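Local coordinates for protein gdp-l-fucose synthetase (Naegleria fowleri, PDB 6AQZ) that binds NADP and, going by its name and family, probably makes GDP-L-fucose by epimerising a GDP-4-keto-6-deoxy-mannose intermediate and then reducing it with NADPH, at residues I82-G90 with F101-I112; E144-H152 with A161-G169. One frame throughout, in Å; residues are numbered along the deposited sequence.

Interaction 1: residues I82-G90 with F101-I112; sequences IHLAAFVGG and FWLDNVNMNNNI. With NAP (NADP nicotinamide-adenine-dinucleotide phosphate), chain G.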
loop_
_atom_site.group_PDB
_atom_site.type_symbol
_atom_site.label_atom_id
_atom_site.label_comp_id
_atom_site.label_asym_id
_atom_site.label_seq_id
_atom_site.Cartn_x
_atom_site.Cartn_y
_atom_site.Cartn_z
ATOM N N ILE A 82 -5.358 21.288 3.524
ATOM C CA ILE A 82 -5.993 20.322 4.412
ATOM C C ILE A 82 -6.667 19.302 3.507
ATOM O O ILE A 82 -7.619 19.633 2.793
ATOM C CB ILE A 82 -7.006 20.968 5.362
ATOM C CG1 ILE A 82 -6.341 22.053 6.207
ATOM C CG2 ILE A 82 -7.626 19.897 6.267
ATOM C CD1 ILE A 82 -7.297 22.691 7.184
ATOM N N HIS A 83 -6.167 18.065 3.521
ATOM C CA HIS A 83 -6.592 17.018 2.587
ATOM C C HIS A 83 -7.585 16.109 3.305
ATOM O O HIS A 83 -7.190 15.201 4.037
ATOM C CB HIS A 83 -5.372 16.252 2.080
ATOM C CG HIS A 83 -5.701 15.027 1.290
ATOM N ND1 HIS A 83 -6.742 14.982 0.382
ATOM C CD2 HIS A 83 -5.098 13.815 1.235
ATOM C CE1 HIS A 83 -6.784 13.785 -0.173
ATOM N NE2 HIS A 83 -5.790 13.062 0.319
ATOM N N LEU A 84 -8.887 16.377 3.121
ATOM C CA LEU A 84 -9.937 15.566 3.719
ATOM C C LEU A 84 -10.654 14.675 2.711
ATOM O O LEU A 84 -11.353 13.746 3.118
ATOM C CB LEU A 84 -10.975 16.465 4.420
ATOM C CG LEU A 84 -10.448 17.488 5.452
ATOM C CD1 LEU A 84 -11.605 18.345 5.977
ATOM C CD2 LEU A 84 -9.696 16.892 6.616
ATOM N N ALA A 85 -10.509 14.925 1.420
ATOM C CA ALA A 85 -11.246 14.140 0.445
ATOM C C ALA A 85 -10.823 12.679 0.527
ATOM O O ALA A 85 -9.641 12.359 0.720
ATOM C CB ALA A 85 -10.991 14.673 -0.967
ATOM N N ALA A 86 -11.812 11.797 0.408
ATOM C CA ALA A 86 -11.597 10.361 0.356
ATOM C C ALA A 86 -12.803 9.727 -0.314
ATOM O O ALA A 86 -13.904 10.278 -0.297
ATOM C CB ALA A 86 -11.403 9.758 1.746
ATOM N N PHE A 87 -12.602 8.529 -0.840
ATOM C CA PHE A 87 -13.703 7.750 -1.379
ATOM C C PHE A 87 -14.102 6.756 -0.300
ATOM O O PHE A 87 -13.345 5.841 0.024
ATOM C CB PHE A 87 -13.319 7.061 -2.677
ATOM C CG PHE A 87 -14.348 6.107 -3.164
ATOM C CD1 PHE A 87 -15.501 6.562 -3.749
ATOM C CD2 PHE A 87 -14.159 4.735 -3.028
ATOM C CE1 PHE A 87 -16.459 5.674 -4.190
ATOM C CE2 PHE A 87 -15.113 3.834 -3.471
ATOM C CZ PHE A 87 -16.264 4.307 -4.050
ATOM N N VAL A 88 -15.273 6.971 0.290
ATOM C CA VAL A 88 -15.722 6.234 1.461
ATOM C C VAL A 88 -16.828 5.278 1.115
ATOM O O VAL A 88 -17.344 4.580 1.995
ATOM C CB VAL A 88 -16.174 7.192 2.581
ATOM C CG1 VAL A 88 -15.030 8.055 3.009
ATOM C CG2 VAL A 88 -17.338 8.048 2.110
ATOM N N GLY A 89 -17.193 5.210 -0.149
ATOM C CA GLY A 89 -18.266 4.366 -0.604
ATOM C C GLY A 89 -19.038 5.090 -1.681
ATOM O O GLY A 89 -19.158 6.316 -1.653
ATOM N N GLY A 90 -19.530 4.343 -2.648
ATOM C CA GLY A 90 -20.409 4.877 -3.656
ATOM C C GLY A 90 -21.844 4.558 -3.311
ATOM O O GLY A 90 -22.137 3.704 -2.475
ATOM N N PHE A 101 -12.124 0.799 -3.783
ATOM C CA PHE A 101 -11.635 1.451 -2.573
ATOM C C PHE A 101 -10.122 1.609 -2.591
ATOM O O PHE A 101 -9.598 2.563 -1.997
ATOM C CB PHE A 101 -12.059 0.681 -1.327
ATOM C CG PHE A 101 -13.477 0.936 -0.901
ATOM C CD1 PHE A 101 -13.780 1.995 -0.060
ATOM C CD2 PHE A 101 -14.501 0.104 -1.315
ATOM C CE1 PHE A 101 -15.105 2.240 0.346
ATOM C CE2 PHE A 101 -15.810 0.331 -0.913
ATOM C CZ PHE A 101 -16.113 1.400 -0.085
ATOM N N TRP A 102 -9.393 0.661 -3.204
ATOM C CA TRP A 102 -7.952 0.844 -3.342
ATOM C C TRP A 102 -7.641 1.914 -4.389
ATOM O O TRP A 102 -6.990 2.921 -4.093
ATOM C CB TRP A 102 -7.256 -0.471 -3.705
ATOM C CG TRP A 102 -5.827 -0.230 -4.065
ATOM C CD1 TRP A 102 -5.280 -0.275 -5.310
ATOM C CD2 TRP A 102 -4.773 0.168 -3.172
ATOM N NE1 TRP A 102 -3.954 0.053 -5.249
ATOM C CE2 TRP A 102 -3.611 0.331 -3.950
ATOM C CE3 TRP A 102 -4.700 0.378 -1.786
ATOM C CZ2 TRP A 102 -2.362 0.681 -3.394
ATOM C CZ3 TRP A 102 -3.479 0.767 -1.237
ATOM C CH2 TRP A 102 -2.315 0.897 -2.042
ATOM N N LEU A 103 -8.137 1.726 -5.618
ATOM C CA LEU A 103 -7.747 2.590 -6.733
ATOM C C LEU A 103 -8.184 4.033 -6.514
ATOM O O LEU A 103 -7.377 4.958 -6.671
ATOM C CB LEU A 103 -8.331 2.070 -8.053
ATOM C CG LEU A 103 -7.878 0.673 -8.463
ATOM C CD1 LEU A 103 -8.556 0.191 -9.732
ATOM C CD2 LEU A 103 -6.353 0.674 -8.551
ATOM N N ASP A 104 -9.464 4.245 -6.167
ATOM C CA ASP A 104 -9.966 5.609 -6.016
ATOM C C ASP A 104 -9.199 6.359 -4.951
ATOM O O ASP A 104 -8.858 7.536 -5.130
ATOM C CB ASP A 104 -11.446 5.599 -5.662
ATOM C CG ASP A 104 -12.307 5.155 -6.812
ATOM O OD1 ASP A 104 -11.750 4.891 -7.902
ATOM O OD2 ASP A 104 -13.535 5.095 -6.630
ATOM N N ASN A 105 -8.911 5.693 -3.834
ATOM C CA ASN A 105 -8.206 6.353 -2.750
ATOM C C ASN A 105 -6.717 6.513 -3.049
ATOM O O ASN A 105 -6.161 7.597 -2.833
ATOM C CB ASN A 105 -8.471 5.615 -1.437
ATOM C CG ASN A 105 -9.839 5.978 -0.858
ATOM O OD1 ASN A 105 -10.058 7.136 -0.534
ATOM N ND2 ASN A 105 -10.772 5.004 -0.758
ATOM N N VAL A 106 -6.052 5.481 -3.577
ATOM C CA VAL A 106 -4.616 5.641 -3.752
ATOM C C VAL A 106 -4.335 6.645 -4.876
ATOM O O VAL A 106 -3.353 7.402 -4.809
ATOM C CB VAL A 106 -3.907 4.288 -3.978
ATOM C CG1 VAL A 106 -4.044 3.775 -5.457
ATOM C CG2 VAL A 106 -2.457 4.420 -3.553
ATOM N N ASN A 107 -5.212 6.719 -5.889
ATOM C CA ASN A 107 -5.030 7.698 -6.960
ATOM C C ASN A 107 -5.224 9.117 -6.447
ATOM O O ASN A 107 -4.390 10.003 -6.675
ATOM C CB ASN A 107 -6.002 7.401 -8.091
ATOM C CG ASN A 107 -5.553 6.223 -8.935
ATOM O OD1 ASN A 107 -4.358 5.996 -9.088
ATOM N ND2 ASN A 107 -6.501 5.458 -9.462
ATOM N N MET A 108 -6.315 9.337 -5.723
ATOM C CA MET A 108 -6.581 10.644 -5.140
ATOM C C MET A 108 -5.458 11.064 -4.192
ATOM O O MET A 108 -4.982 12.213 -4.238
ATOM C CB MET A 108 -7.970 10.584 -4.493
ATOM C CG MET A 108 -8.350 11.587 -3.463
ATOM S SD MET A 108 -10.141 11.664 -3.103
ATOM C CE MET A 108 -10.887 10.077 -3.496
ATOM N N ASN A 109 -4.995 10.145 -3.349
ATOM C CA ASN A 109 -3.933 10.497 -2.400
ATOM C C ASN A 109 -2.612 10.789 -3.103
ATOM O O ASN A 109 -1.949 11.788 -2.801
ATOM C CB ASN A 109 -3.790 9.405 -1.348
ATOM C CG ASN A 109 -4.966 9.377 -0.415
ATOM O OD1 ASN A 109 -5.614 10.402 -0.227
ATOM N ND2 ASN A 109 -5.262 8.222 0.170
ATOM N N ASN A 110 -2.217 9.941 -4.055
ATOM C CA ASN A 110 -0.993 10.213 -4.807
ATOM C C ASN A 110 -1.069 11.569 -5.517
ATOM O O ASN A 110 -0.116 12.362 -5.463
ATOM C CB ASN A 110 -0.710 9.062 -5.796
ATOM C CG ASN A 110 -0.303 7.757 -5.075
ATOM O OD1 ASN A 110 0.043 7.770 -3.881
ATOM N ND2 ASN A 110 -0.397 6.626 -5.781
ATOM N N ASN A 111 -2.203 11.871 -6.163
ATOM C CA ASN A 111 -2.302 13.129 -6.898
ATOM C C ASN A 111 -2.171 14.330 -5.967
ATOM O O ASN A 111 -1.420 15.266 -6.257
ATOM C CB ASN A 111 -3.609 13.192 -7.680
ATOM C CG ASN A 111 -3.679 12.139 -8.751
ATOM O OD1 ASN A 111 -2.649 11.557 -9.139
ATOM N ND2 ASN A 111 -4.901 11.858 -9.228
ATOM N N ILE A 112 -2.899 14.317 -4.841
ATOM C CA ILE A 112 -2.978 15.498 -3.980
ATOM C C ILE A 112 -1.622 15.793 -3.333
ATOM O O ILE A 112 -1.140 16.934 -3.363
ATOM C CB ILE A 112 -4.094 15.333 -2.926
ATOM C CG1 ILE A 112 -5.465 15.366 -3.593
ATOM C CG2 ILE A 112 -4.076 16.485 -1.934
ATOM C CD1 ILE A 112 -5.813 16.729 -4.117
HETATM P PA NAP G . -17.740 12.862 3.767
HETATM O O1A NAP G . -18.228 11.625 3.076
HETATM O O2A NAP G . -18.608 13.613 4.743
HETATM O O5B NAP G . -17.195 13.977 2.675
HETATM C C5B NAP G . -16.117 13.408 2.017
HETATM C C4B NAP G . -15.571 14.496 1.052
HETATM O O4B NAP G . -14.741 13.908 0.018
HETATM C C3B NAP G . -16.738 15.316 0.368
HETATM O O3B NAP G . -16.364 16.661 0.239
HETATM C C2B NAP G . -16.724 14.741 -1.056
HETATM O O2B NAP G . -17.042 15.623 -2.005
HETATM C C1B NAP G . -15.155 14.534 -1.190
HETATM N N9A NAP G . -14.816 13.673 -2.317
HETATM C C8A NAP G . -15.042 12.317 -2.436
HETATM N N7A NAP G . -14.602 11.804 -3.608
HETATM C C5A NAP G . -14.080 12.897 -4.279
HETATM C C6A NAP G . -13.486 13.006 -5.533
HETATM N N6A NAP G . -13.331 11.878 -6.338
HETATM N N1A NAP G . -13.016 14.195 -5.985
HETATM C C2A NAP G . -13.196 15.239 -5.123
HETATM N N3A NAP G . -13.759 15.290 -3.896
HETATM C C4A NAP G . -14.193 14.074 -3.489
HETATM O O3 NAP G . -16.393 12.230 4.523
HETATM P PN NAP G . -16.062 12.917 5.920
HETATM O O1N NAP G . -15.915 14.389 5.850
HETATM O O2N NAP G . -16.701 12.214 7.096
HETATM O O5D NAP G . -14.405 12.432 6.204
HETATM C C5D NAP G . -13.502 13.145 5.458
HETATM C C4D NAP G . -12.159 12.633 5.929
HETATM O O4D NAP G . -12.282 12.305 7.324
HETATM C C3D NAP G . -11.862 11.254 5.168
HETATM O O3D NAP G . -10.525 11.208 4.804
HETATM C C2D NAP G . -12.213 10.188 6.229
HETATM O O2D NAP G . -11.416 9.069 6.191
HETATM C C1D NAP G . -11.864 10.962 7.535
HETATM N N1N NAP G . -12.544 10.334 8.705
HETATM C C2N NAP G . -13.917 10.461 8.927
HETATM C C3N NAP G . -14.511 9.834 10.003
HETATM C C7N NAP G . -15.987 9.970 10.219
HETATM O O7N NAP G . -16.596 9.358 11.113
HETATM N N7N NAP G . -16.724 10.813 9.379
HETATM C C4N NAP G . -13.746 9.001 10.959
HETATM C C5N NAP G . -12.290 8.910 10.632
HETATM C C6N NAP G . -11.761 9.544 9.584
HETATM P P2B NAP G . -18.837 15.753 -2.454
HETATM O O1X NAP G . -19.364 16.346 -1.183
HETATM O O2X NAP G . -18.730 16.687 -3.661
HETATM O O3X NAP G . -19.143 14.309 -2.721
HETATM O O HOH W 1 -7.852 10.590 1.498
#

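Interaction 2: residues E144-H152 with A161-G169; sequences EKLHEGPPH and AKRMLDMLG. With NAP (NADP nicotinamide-adenine-dinucleotide phosphate), chain G.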
loop_
_atom_site.group_PDB
_atom_site.type_symbol
_atom_site.label_atom_id
_atom_site.label_comp_id
_atom_site.label_asym_id
_atom_site.label_seq_id
_atom_site.Cartn_x
_atom_site.Cartn_y
_atom_site.Cartn_z
ATOM N N GLU A 144 1.798 4.888 16.966
ATOM C CA GLU A 144 2.983 4.162 16.516
ATOM C C GLU A 144 2.660 2.752 16.038
ATOM O O GLU A 144 3.476 2.149 15.342
ATOM C CB GLU A 144 4.012 4.073 17.653
ATOM N N LYS A 145 1.477 2.236 16.346
ATOM C CA LYS A 145 1.093 0.889 15.955
ATOM C C LYS A 145 0.446 0.801 14.573
ATOM O O LYS A 145 0.105 -0.304 14.135
ATOM C CB LYS A 145 0.144 0.335 17.007
ATOM C CG LYS A 145 0.819 0.148 18.340
ATOM C CD LYS A 145 -0.210 -0.007 19.433
ATOM C CE LYS A 145 0.288 -0.889 20.552
ATOM N NZ LYS A 145 -0.761 -0.967 21.589
ATOM N N LEU A 146 0.373 1.915 13.847
ATOM C CA LEU A 146 -0.333 1.979 12.569
ATOM C C LEU A 146 0.055 0.863 11.582
ATOM O O LEU A 146 -0.826 0.284 10.933
ATOM C CB LEU A 146 -0.092 3.356 11.949
ATOM C CG LEU A 146 -0.689 3.586 10.569
ATOM C CD1 LEU A 146 -2.221 3.424 10.592
ATOM C CD2 LEU A 146 -0.323 4.974 10.098
ATOM N N HIS A 147 1.352 0.545 11.442
ATOM C CA HIS A 147 1.792 -0.402 10.409
ATOM C C HIS A 147 2.216 -1.749 10.976
ATOM O O HIS A 147 2.806 -2.560 10.256
ATOM C CB HIS A 147 2.952 0.182 9.597
ATOM C CG HIS A 147 2.638 1.496 8.955
ATOM N ND1 HIS A 147 1.921 1.604 7.781
ATOM C CD2 HIS A 147 2.955 2.760 9.317
ATOM C CE1 HIS A 147 1.791 2.879 7.458
ATOM N NE2 HIS A 147 2.405 3.603 8.375
ATOM N N GLU A 148 1.917 -2.021 12.241
ATOM C CA GLU A 148 2.414 -3.224 12.908
ATOM C C GLU A 148 1.459 -4.398 12.670
ATOM O O GLU A 148 0.934 -5.010 13.600
ATOM C CB GLU A 148 2.584 -2.959 14.397
ATOM C CG GLU A 148 3.602 -1.849 14.700
ATOM C CD GLU A 148 5.003 -2.132 14.168
ATOM O OE1 GLU A 148 5.464 -3.289 14.240
ATOM O OE2 GLU A 148 5.632 -1.186 13.644
ATOM N N GLY A 149 1.222 -4.705 11.397
ATOM C CA GLY A 149 0.376 -5.826 11.060
ATOM C C GLY A 149 -0.796 -5.464 10.168
ATOM O O GLY A 149 -1.147 -4.294 9.989
ATOM N N PRO A 150 -1.429 -6.481 9.592
ATOM C CA PRO A 150 -2.453 -6.222 8.590
ATOM C C PRO A 150 -3.728 -5.700 9.234
ATOM O O PRO A 150 -4.061 -6.067 10.373
ATOM C CB PRO A 150 -2.677 -7.601 7.949
ATOM C CG PRO A 150 -2.318 -8.558 9.021
ATOM C CD PRO A 150 -1.205 -7.918 9.806
ATOM N N PRO A 151 -4.465 -4.852 8.546
ATOM C CA PRO A 151 -5.747 -4.379 9.100
ATOM C C PRO A 151 -6.823 -5.450 9.042
ATOM O O PRO A 151 -6.586 -6.547 8.525
ATOM C CB PRO A 151 -6.089 -3.175 8.213
ATOM C CG PRO A 151 -5.475 -3.537 6.879
ATOM C CD PRO A 151 -4.189 -4.291 7.212
ATOM N N HIS A 152 -8.002 -5.159 9.584
ATOM C CA HIS A 152 -9.091 -6.114 9.488
ATOM C C HIS A 152 -9.460 -6.347 8.030
ATOM O O HIS A 152 -9.331 -5.465 7.180
ATOM C CB HIS A 152 -10.320 -5.634 10.255
ATOM C CG HIS A 152 -11.390 -6.674 10.375
ATOM N ND1 HIS A 152 -12.456 -6.749 9.504
ATOM C CD2 HIS A 152 -11.553 -7.691 11.255
ATOM C CE1 HIS A 152 -13.234 -7.760 9.846
ATOM N NE2 HIS A 152 -12.708 -8.349 10.905
ATOM N N ALA A 161 -5.006 1.915 1.697
ATOM C CA ALA A 161 -4.885 3.216 1.043
ATOM C C ALA A 161 -4.573 4.322 2.052
ATOM O O ALA A 161 -3.746 5.207 1.782
ATOM C CB ALA A 161 -6.163 3.531 0.267
ATOM N N LYS A 162 -5.199 4.274 3.235
ATOM C CA LYS A 162 -4.881 5.262 4.267
ATOM C C LYS A 162 -3.447 5.093 4.769
ATOM O O LYS A 162 -2.725 6.082 4.967
ATOM C CB LYS A 162 -5.877 5.176 5.433
ATOM C CG LYS A 162 -7.251 5.662 5.117
ATOM C CD LYS A 162 -7.233 7.085 4.617
ATOM C CE LYS A 162 -8.604 7.820 4.780
ATOM N NZ LYS A 162 -8.452 9.195 4.112
ATOM N N ARG A 163 -3.018 3.847 4.976
ATOM C CA ARG A 163 -1.632 3.595 5.368
ATOM C C ARG A 163 -0.635 4.151 4.355
ATOM O O ARG A 163 0.400 4.716 4.742
ATOM C CB ARG A 163 -1.396 2.093 5.566
ATOM C CG ARG A 163 -2.236 1.546 6.682
ATOM C CD ARG A 163 -1.740 0.223 7.041
ATOM N NE ARG A 163 -2.503 -0.380 8.116
ATOM C CZ ARG A 163 -2.115 -1.488 8.730
ATOM N NH1 ARG A 163 -0.963 -2.049 8.360
ATOM N NH2 ARG A 163 -2.855 -2.017 9.700
ATOM N N MET A 164 -0.906 3.964 3.059
ATOM C CA MET A 164 0.001 4.455 2.027
ATOM C C MET A 164 -0.072 5.976 1.856
ATOM O O MET A 164 0.888 6.575 1.358
ATOM C CB MET A 164 -0.295 3.717 0.717
ATOM C CG MET A 164 0.000 2.195 0.789
ATOM S SD MET A 164 1.689 1.839 1.417
ATOM C CE MET A 164 1.360 1.202 3.058
ATOM N N LEU A 165 -1.164 6.614 2.296
ATOM C CA LEU A 165 -1.205 8.074 2.389
ATOM C C LEU A 165 -0.238 8.572 3.461
ATOM O O LEU A 165 0.492 9.550 3.247
ATOM C CB LEU A 165 -2.647 8.546 2.655
ATOM C CG LEU A 165 -3.011 9.966 3.147
ATOM C CD1 LEU A 165 -2.486 11.038 2.204
ATOM C CD2 LEU A 165 -4.559 10.117 3.273
ATOM N N ASP A 166 -0.218 7.899 4.610
ATOM C CA ASP A 166 0.754 8.208 5.642
ATOM C C ASP A 166 2.179 8.002 5.132
ATOM O O ASP A 166 3.044 8.875 5.322
ATOM C CB ASP A 166 0.484 7.355 6.882
ATOM C CG ASP A 166 1.638 7.419 7.897
ATOM O OD1 ASP A 166 1.902 8.514 8.421
ATOM O OD2 ASP A 166 2.274 6.376 8.180
ATOM N N MET A 167 2.444 6.854 4.470
ATOM C CA MET A 167 3.807 6.590 3.983
ATOM C C MET A 167 4.211 7.597 2.919
ATOM O O MET A 167 5.319 8.134 2.960
ATOM C CB MET A 167 3.966 5.173 3.416
ATOM C CG MET A 167 3.943 4.039 4.435
ATOM S SD MET A 167 5.101 4.288 5.811
ATOM C CE MET A 167 6.684 4.438 4.965
ATOM N N LEU A 168 3.305 7.913 1.989
ATOM C CA LEU A 168 3.666 8.848 0.930
ATOM C C LEU A 168 4.073 10.202 1.498
ATOM O O LEU A 168 4.989 10.848 0.972
ATOM C CB LEU A 168 2.505 9.010 -0.058
ATOM C CG LEU A 168 2.883 9.929 -1.233
ATOM C CD1 LEU A 168 4.187 9.478 -1.906
ATOM C CD2 LEU A 168 1.731 10.027 -2.246
ATOM N N GLY A 169 3.419 10.638 2.586
ATOM C CA GLY A 169 3.818 11.874 3.248
ATOM C C GLY A 169 5.223 11.788 3.828
ATOM O O GLY A 169 5.999 12.748 3.765
HETATM P PA NAP G . -17.740 12.862 3.767
HETATM O O1A NAP G . -18.228 11.625 3.076
HETATM O O2A NAP G . -18.608 13.613 4.743
HETATM O O5B NAP G . -17.195 13.977 2.675
HETATM C C5B NAP G . -16.117 13.408 2.017
HETATM C C4B NAP G . -15.571 14.496 1.052
HETATM O O4B NAP G . -14.741 13.908 0.018
HETATM C C3B NAP G . -16.738 15.316 0.368
HETATM O O3B NAP G . -16.364 16.661 0.239
HETATM C C2B NAP G . -16.724 14.741 -1.056
HETATM O O2B NAP G . -17.042 15.623 -2.005
HETATM C C1B NAP G . -15.155 14.534 -1.190
HETATM N N9A NAP G . -14.816 13.673 -2.317
HETATM C C8A NAP G . -15.042 12.317 -2.436
HETATM N N7A NAP G . -14.602 11.804 -3.608
HETATM C C5A NAP G . -14.080 12.897 -4.279
HETATM C C6A NAP G . -13.486 13.006 -5.533
HETATM N N6A NAP G . -13.331 11.878 -6.338
HETATM N N1A NAP G . -13.016 14.195 -5.985
HETATM C C2A NAP G . -13.196 15.239 -5.123
HETATM N N3A NAP G . -13.759 15.290 -3.896
HETATM C C4A NAP G . -14.193 14.074 -3.489
HETATM O O3 NAP G . -16.393 12.230 4.523
HETATM P PN NAP G . -16.062 12.917 5.920
HETATM O O1N NAP G . -15.915 14.389 5.850
HETATM O O2N NAP G . -16.701 12.214 7.096
HETATM O O5D NAP G . -14.405 12.432 6.204
HETATM C C5D NAP G . -13.502 13.145 5.458
HETATM C C4D NAP G . -12.159 12.633 5.929
HETATM O O4D NAP G . -12.282 12.305 7.324
HETATM C C3D NAP G . -11.862 11.254 5.168
HETATM O O3D NAP G . -10.525 11.208 4.804
HETATM C C2D NAP G . -12.213 10.188 6.229
HETATM O O2D NAP G . -11.416 9.069 6.191
HETATM C C1D NAP G . -11.864 10.962 7.535
HETATM N N1N NAP G . -12.544 10.334 8.705
HETATM C C2N NAP G . -13.917 10.461 8.927
HETATM C C3N NAP G . -14.511 9.834 10.003
HETATM C C7N NAP G . -15.987 9.970 10.219
HETATM O O7N NAP G . -16.596 9.358 11.113
HETATM N N7N NAP G . -16.724 10.813 9.379
HETATM C C4N NAP G . -13.746 9.001 10.959
HETATM C C5N NAP G . -12.290 8.910 10.632
HETATM C C6N NAP G . -11.761 9.544 9.584
HETATM P P2B NAP G . -18.837 15.753 -2.454
HETATM O O1X NAP G . -19.364 16.346 -1.183
HETATM O O2X NAP G . -18.730 16.687 -3.661
HETATM O O3X NAP G . -19.143 14.309 -2.721
HETATM O O HOH W 2 1.125 -0.801 6.495
#

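Interaction 1: residues I82-G90 with F101-I112
Asn105 reads the backbone of Phe87 with both ends of its amide: OD1 accepts from Phe87 N at 2.9 Å, and ND2 donates to Phe87 O at 2.8 Å, nearly straight (170°) and on a lone pair in the carbonyl plane. The other hydrogen of ND2 goes to Phe101 O, one turn earlier in the helix, so three bonds fix the rotation of the amide; asparagine suits a place that needs a donor and an acceptor side by side. Further along, His83 NE2 donates to Asn109 OD1 (2.7 Å), the oxygen lying near the imidazole plane. That oxygen also takes a hydrogen from water 1, whose second bond goes to Ala85 O. His83 ND1 is hydrogen-bonded to Thr30 OG1, so both ring nitrogens are satisfied, while CG2 of Ile112 rests on one ring face in a CH-pi contact.

Strand 80-83 and helix 98-118 open a beta-alpha-beta unit of the Rossmann fold, and the loop joining them follows NADP: the cofactor's O3D gives Leu84 O a weak bond of 3.2 Å.

Beside Phe101, at the start of the helix segment, Phe87, with CG anti to its backbone N (chi1 172°), turns its edge to the face of that ring, planes 50° apart. Asp104 OD2 sits over the centre of one Phe87 face, its charge met by a salt bridge to Arg64. The thioether of Met108 lies along the loop, SD against Ala85 CB at 3.8 Å and CE by Phe87 N.

Interaction 2: residues E144-H152 with A161-G169
Arg163 reaches from its helix to Gly149 O and holds that one carbonyl oxygen end-on with two nitrogens, NH1 at 2.8 Å and NH2 at 2.9 Å. Its chain is extended from CG to NE (chi3 180°), which carries the guanidinium across to the loop. The oxygen lies close to the guanidinium plane, and both bonds are bent to about the same degree, as sharing a single acceptor requires. Leu146 O stands over the centre of one guanidinium face, 3.1 Å from CZ, while Pro151 CD lies over the opposite face toward its rim. A long, flat, multiply donating side chain can be sandwiched like this and still bond along its edge.

His147 and Arg163 run antiparallel alongside each other, CE1 of the ring by CB of the arginine, the ring almost perpendicular to the guanidinium. His147 NE2 donates to Asp166 OD2 at 2.8 Å, with ring and carboxylate nearly coplanar. Met167 SD makes an oblique sulfur-aromatic contact with the same ring.

Further out, water 2 links His147 ND1 to Arg163 NH1, and Arg163 NH2 also donates to Val132 O. Arg170 forms a salt bridge with the same Asp166 OD2, which probably limits the carboxylate's movement. A type I turn from Lys145 to Glu148 brings Leu146 and His147 over the helix; Gly149 follows in a backbone conformation where a side chain would collide with the preceding carbonyl oxygen. On the same helix, Lys162 NZ donates to O3D of the NADP ribose at 3.0 Å.

The carboxylate would be expected to favour a proton on NE2, whereas the nearby Arg163 might disfavour a full positive charge on His147; buried charge is thus answered by carbonyls, water and an opposite charge, tying the loop to the cofactor-binding helix.

Interaction 1 closes before interaction 2 opens along the chain, and their centres lie 15 Å apart. Strand 123-127, next to strand 80-83 in the parallel sheet, comes between them. They meet where helices 98-118 and 156-179 pack side by side: Asn105 CB touches Ala161 CB at 3.5 Å, and Asn109 lies against Leu165. Both border NADP, interaction 1 through the loop after its strand and interaction 2 through Lys162. The two helices also face the second subunit, where Trp102 NE1 bonds Asn110 OD1 of the neighbouring subunit and Met164 packs on its Trp102. One helix pair therefore joins the cofactor site to the dimer interface.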